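PDB 2ESS: acyl-ACP thioesterase from Bacteroides thetaiotaomicron, which probably hydrolyses the thioester of fatty acyl-[acyl carrier protein], releasing free fatty acids during lipid biosynthesis, and binds calcium. Local coordinates for residues 179-184 with 239-244; 187-192 with 228-233. All blocks are in the same frame, centred on the assembly; numbering follows the deposited sequence.

Interaction 1 (179-184 with 239-244); sequences IRYIEH and VVCRSK
In the C-terminal hotdog domain, where a helix lies against a curved antiparallel sheet, Tyr181 of helix 178-186 packs on Val240 and Cys241 of strand 238-247. The pivot is a sulfur-aromatic contact: SG of Cys241 stands over one face of the phenol ring, 4.1 Å from the Tyr181 centroid and 28° off the ring normal. The sulfur is displaced toward the CG-CD1 side of the ring, its closest approach being to Tyr181 CD1 at 3.7 Å. With chi1 of 61°, the Cys241 sulfur sits between its own backbone N and carbonyl carbon, a rotation that directs it at the helix. Farther out on the ring, Val240 lends the CG2 methyl, which meets Tyr181 CE1 obliquely at 3.8 Å, the two side chains crossing at roughly a right angle. Successive residues can both face the helix because Val240 and Cys241 lie opposite Val232 in a classic beta bulge. Replacing the tyrosine with an alanine removes the whole ring, which would probably open a gap over the Cys241 sulfur and the Val240 methyl and leave Ser210 without its phenol partner. The Tyr181 side chain is about 6 Å from that of calcium-binding His175. On other sides of the helix, Ile182 touches Met28 of helix 28-45, and Arg180 pairs by charge with Glu183 of its own helix and also with Glu183 of the second subunit. The buried hydroxyl of Tyr181, hydrogen-bonded to Ser210 OG, has its OH 3.9 Å from Val240 CB.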
# COMPACT_ATOMS: atom_id res chain seq x y z
N ILE A 179 -2.40 5.56 7.81
CA ILE A 179 -3.11 4.68 6.90
C ILE A 179 -3.28 3.28 7.47
O ILE A 179 -4.27 2.62 7.21
CB ILE A 179 -2.37 4.62 5.53
CG1 ILE A 179 -2.26 6.01 4.94
CG2 ILE A 179 -3.10 3.74 4.55
CD1 ILE A 179 -3.55 6.77 4.96
N ARG A 180 -2.29 2.81 8.22
CA ARG A 180 -2.37 1.51 8.81
C ARG A 180 -3.49 1.45 9.83
O ARG A 180 -4.16 0.43 9.92
CB ARG A 180 -1.05 1.12 9.46
CG ARG A 180 0.04 0.86 8.42
CD ARG A 180 -0.18 -0.47 7.75
NE ARG A 180 0.56 -0.58 6.51
CZ ARG A 180 0.61 -1.70 5.78
NH1 ARG A 180 -0.02 -2.80 6.19
NH2 ARG A 180 1.31 -1.72 4.65
N TYR A 181 -3.75 2.54 10.55
CA TYR A 181 -4.92 2.55 11.44
C TYR A 181 -6.24 2.35 10.68
O TYR A 181 -7.13 1.67 11.17
CB TYR A 181 -5.02 3.83 12.21
CG TYR A 181 -4.03 4.04 13.32
CD1 TYR A 181 -4.04 3.24 14.48
CD2 TYR A 181 -3.12 5.09 13.26
CE1 TYR A 181 -3.14 3.49 15.54
CE2 TYR A 181 -2.23 5.34 14.31
CZ TYR A 181 -2.25 4.55 15.45
OH TYR A 181 -1.35 4.87 16.45
N ILE A 182 -6.37 3.01 9.53
CA ILE A 182 -7.54 2.85 8.66
C ILE A 182 -7.76 1.39 8.26
O ILE A 182 -8.86 0.84 8.44
CB ILE A 182 -7.44 3.73 7.40
CG1 ILE A 182 -7.42 5.21 7.81
CG2 ILE A 182 -8.62 3.46 6.45
CD1 ILE A 182 -7.29 6.21 6.61
N GLU A 183 -6.71 0.75 7.73
CA GLU A 183 -6.78 -0.67 7.37
C GLU A 183 -7.21 -1.56 8.53
O GLU A 183 -8.07 -2.43 8.37
CB GLU A 183 -5.43 -1.18 6.89
CG GLU A 183 -5.00 -0.65 5.50
CD GLU A 183 -3.63 -1.24 5.02
OE1 GLU A 183 -3.18 -2.27 5.61
OE2 GLU A 183 -3.04 -0.67 4.05
N HIS A 184 -6.61 -1.37 9.71
CA HIS A 184 -6.98 -2.23 10.84
C HIS A 184 -8.44 -2.02 11.30
O HIS A 184 -9.11 -2.95 11.67
CB HIS A 184 -5.99 -2.06 12.00
CG HIS A 184 -4.60 -2.48 11.66
ND1 HIS A 184 -4.30 -3.73 11.16
CD2 HIS A 184 -3.42 -1.82 11.73
CE1 HIS A 184 -3.00 -3.81 10.93
NE2 HIS A 184 -2.44 -2.67 11.28
N VAL A 239 -6.13 6.21 24.58
CA VAL A 239 -6.71 6.31 23.25
C VAL A 239 -5.70 6.83 22.25
O VAL A 239 -5.08 7.88 22.47
CB VAL A 239 -7.97 7.17 23.23
CG1 VAL A 239 -8.46 7.37 21.81
CG2 VAL A 239 -9.07 6.53 24.09
N VAL A 240 -5.52 6.10 21.15
CA VAL A 240 -4.66 6.57 20.06
C VAL A 240 -5.42 7.11 18.85
O VAL A 240 -4.94 8.03 18.18
CB VAL A 240 -3.59 5.52 19.63
CG1 VAL A 240 -2.66 5.25 20.83
CG2 VAL A 240 -4.25 4.22 19.09
N CYS A 241 -6.59 6.55 18.56
CA CYS A 241 -7.44 7.17 17.54
C CYS A 241 -8.87 6.77 17.73
O CYS A 241 -9.17 5.84 18.46
CB CYS A 241 -6.95 6.86 16.14
SG CYS A 241 -6.92 5.18 15.69
N ARG A 242 -9.76 7.51 17.06
CA ARG A 242 -11.18 7.23 16.99
C ARG A 242 -11.58 7.35 15.53
O ARG A 242 -10.89 8.03 14.73
CB ARG A 242 -12.00 8.19 17.88
CG ARG A 242 -11.79 7.94 19.35
CD ARG A 242 -12.65 8.82 20.28
NE ARG A 242 -11.95 10.06 20.43
CZ ARG A 242 -11.24 10.42 21.48
NH1 ARG A 242 -11.15 9.68 22.58
NH2 ARG A 242 -10.63 11.58 21.42
N SER A 243 -12.68 6.68 15.21
CA SER A 243 -13.18 6.58 13.86
C SER A 243 -14.69 6.48 13.85
O SER A 243 -15.31 6.00 14.80
CB SER A 243 -12.54 5.38 13.15
OG SER A 243 -13.04 5.20 11.84
N LYS A 244 -15.26 7.00 12.77
CA LYS A 244 -16.66 6.84 12.49
C LYS A 244 -16.79 6.28 11.07
O LYS A 244 -16.13 6.73 10.13
CB LYS A 244 -17.36 8.17 12.65
CG LYS A 244 -18.86 8.11 12.54
CD LYS A 244 -19.46 9.51 12.60
CE LYS A 244 -19.21 10.18 13.93
NZ LYS A 244 -20.10 11.34 14.14

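Interaction 2 (187-192 with 228-233); sequences DLFPIE and FHVEVK
Phe189 drives the edge of its ring into the face of Phe228, the two centroids 5.0 Å apart and the planes inclined at 70°. The leading atom is Phe189 CE1, which stands above the Phe228 ring toward its rim and comes within 3.5 Å of Phe228 CG. This is a T-shaped pair in which the side chains slide past each other in opposite directions, and the next atom of the Phe189 edge, CZ, reaches Phe228 CB at 4.1 Å. The same CZ lies 4.3 Å from Val230 CG2, a looser contact made obliquely to the ring. Val230 divides its methyls between two neighbours: CG1, anti to the backbone N at chi1 177°, meets Leu188 CD1 tip to tip at 4.0 Å, while CG2 is the branch beside Phe189. Phe228 and Val230 can act together because they are two apart on strand 227-234, so both project from the same face of the sheet, with His229 between them directed away. That face belongs to the antiparallel sheet of the C-terminal hotdog domain, and the short connection between helices 178-186 and 191-196 lies over it. Around this first shell, Phe247 of the neighbouring strand 238-247 forms a second edge-to-face pair with Phe189, while Leu193 and Tyr194 of helix 191-196 pack on Phe228 and Phe189 respectively. Leu188 also touches Phe218 of strand 215-224. Immediately after Phe189, Pro190 takes the N-cap position of helix 191-196, the point at which the connection turns into helix.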
# COMPACT_ATOMS: atom_id res chain seq x y z
N ASP A 187 -10.79 -3.68 8.90
CA ASP A 187 -10.79 -5.16 9.10
C ASP A 187 -11.69 -5.66 10.22
O ASP A 187 -11.87 -6.84 10.32
CB ASP A 187 -9.37 -5.72 9.31
CG ASP A 187 -8.51 -5.69 8.01
OD1 ASP A 187 -9.10 -5.73 6.92
OD2 ASP A 187 -7.25 -5.64 8.09
N LEU A 188 -12.24 -4.78 11.05
CA LEU A 188 -13.18 -5.20 12.09
C LEU A 188 -14.53 -5.64 11.53
O LEU A 188 -15.23 -6.38 12.19
CB LEU A 188 -13.43 -4.06 13.09
CG LEU A 188 -12.22 -3.62 13.91
CD1 LEU A 188 -12.49 -2.28 14.54
CD2 LEU A 188 -11.84 -4.72 14.96
N PHE A 189 -14.91 -5.20 10.32
CA PHE A 189 -16.30 -5.38 9.89
C PHE A 189 -16.51 -6.65 9.10
O PHE A 189 -15.65 -7.02 8.32
CB PHE A 189 -16.79 -4.18 9.11
CG PHE A 189 -16.72 -2.93 9.89
CD1 PHE A 189 -17.69 -2.65 10.83
CD2 PHE A 189 -15.63 -2.11 9.79
CE1 PHE A 189 -17.61 -1.54 11.59
CE2 PHE A 189 -15.52 -0.98 10.56
CZ PHE A 189 -16.51 -0.69 11.46
N PRO A 190 -17.68 -7.31 9.29
CA PRO A 190 -17.95 -8.57 8.65
C PRO A 190 -18.02 -8.42 7.15
O PRO A 190 -18.48 -7.38 6.64
CB PRO A 190 -19.30 -9.01 9.22
CG PRO A 190 -19.86 -7.88 9.92
CD PRO A 190 -18.77 -6.87 10.17
N ILE A 191 -17.56 -9.44 6.47
CA ILE A 191 -17.47 -9.42 5.04
C ILE A 191 -18.87 -9.25 4.38
O ILE A 191 -18.98 -8.62 3.32
CB ILE A 191 -16.69 -10.67 4.52
CG1 ILE A 191 -15.75 -10.28 3.37
CG2 ILE A 191 -17.62 -11.79 4.12
CD1 ILE A 191 -14.47 -9.50 3.79
N GLU A 192 -19.93 -9.77 5.04
CA GLU A 192 -21.32 -9.60 4.56
C GLU A 192 -21.71 -8.14 4.43
O GLU A 192 -22.53 -7.79 3.60
CB GLU A 192 -22.31 -10.33 5.49
N PHE A 228 -21.12 3.13 12.90
CA PHE A 228 -20.26 2.55 13.89
C PHE A 228 -19.26 3.56 14.39
O PHE A 228 -18.65 4.28 13.61
CB PHE A 228 -19.51 1.37 13.30
CG PHE A 228 -20.39 0.30 12.77
CD1 PHE A 228 -20.96 0.41 11.52
CD2 PHE A 228 -20.65 -0.82 13.52
CE1 PHE A 228 -21.77 -0.61 11.04
CE2 PHE A 228 -21.45 -1.83 13.03
CZ PHE A 228 -22.02 -1.71 11.79
N HIS A 229 -19.05 3.60 15.69
CA HIS A 229 -18.00 4.45 16.25
C HIS A 229 -16.97 3.53 16.87
O HIS A 229 -17.32 2.62 17.60
CB HIS A 229 -18.53 5.41 17.30
CG HIS A 229 -19.52 6.40 16.78
ND1 HIS A 229 -20.05 7.39 17.58
CD2 HIS A 229 -20.10 6.55 15.56
CE1 HIS A 229 -20.91 8.10 16.87
NE2 HIS A 229 -20.96 7.61 15.65
N VAL A 230 -15.70 3.78 16.57
CA VAL A 230 -14.61 2.92 16.92
C VAL A 230 -13.56 3.76 17.68
O VAL A 230 -13.28 4.93 17.35
CB VAL A 230 -13.99 2.22 15.67
CG1 VAL A 230 -12.78 1.36 16.08
CG2 VAL A 230 -15.05 1.40 14.90
N GLU A 231 -13.03 3.16 18.73
CA GLU A 231 -11.93 3.72 19.48
C GLU A 231 -10.83 2.68 19.51
O GLU A 231 -11.11 1.51 19.71
CB GLU A 231 -12.41 4.06 20.89
CG GLU A 231 -11.48 4.89 21.72
CD GLU A 231 -12.18 5.44 22.99
OE1 GLU A 231 -12.38 4.65 23.94
OE2 GLU A 231 -12.50 6.66 23.03
N VAL A 232 -9.59 3.10 19.21
CA VAL A 232 -8.41 2.27 19.33
C VAL A 232 -7.61 2.76 20.54
O VAL A 232 -7.35 3.96 20.68
CB VAL A 232 -7.51 2.30 18.07
CG1 VAL A 232 -6.39 1.25 18.18
CG2 VAL A 232 -8.32 2.06 16.78
N LYS A 233 -7.24 1.84 21.43
CA LYS A 233 -6.41 2.15 22.59
C LYS A 233 -5.11 1.36 22.57
O LYS A 233 -5.06 0.23 22.07
CB LYS A 233 -7.13 1.82 23.90
CG LYS A 233 -8.35 2.62 24.17
CD LYS A 233 -8.95 2.24 25.50
CE LYS A 233 -10.34 2.79 25.64
NZ LYS A 233 -10.95 2.44 26.97

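Interactions 1 and 2 show how consecutive chain elements can clothe one sheet: their centres are 9 Å apart and both lie in the C-terminal hotdog domain. Helix 178-186 leads into helix 191-196, and strand 227-234 into strand 238-247, so 187-192 with 228-233 is nested within the loop closed by 179-184 with 239-244. The two strands are antiparallel neighbours, linked by probable backbone hydrogen bonds from Ser243 N to Val230 O (2.8 Å) and from Val240 N to Val232 O (2.9 Å). One sheet therefore carries both the helix and the turn that follows it, and other residues of 179-184 and 187-192, among them Arg180 and Asp187, also reach the second subunit.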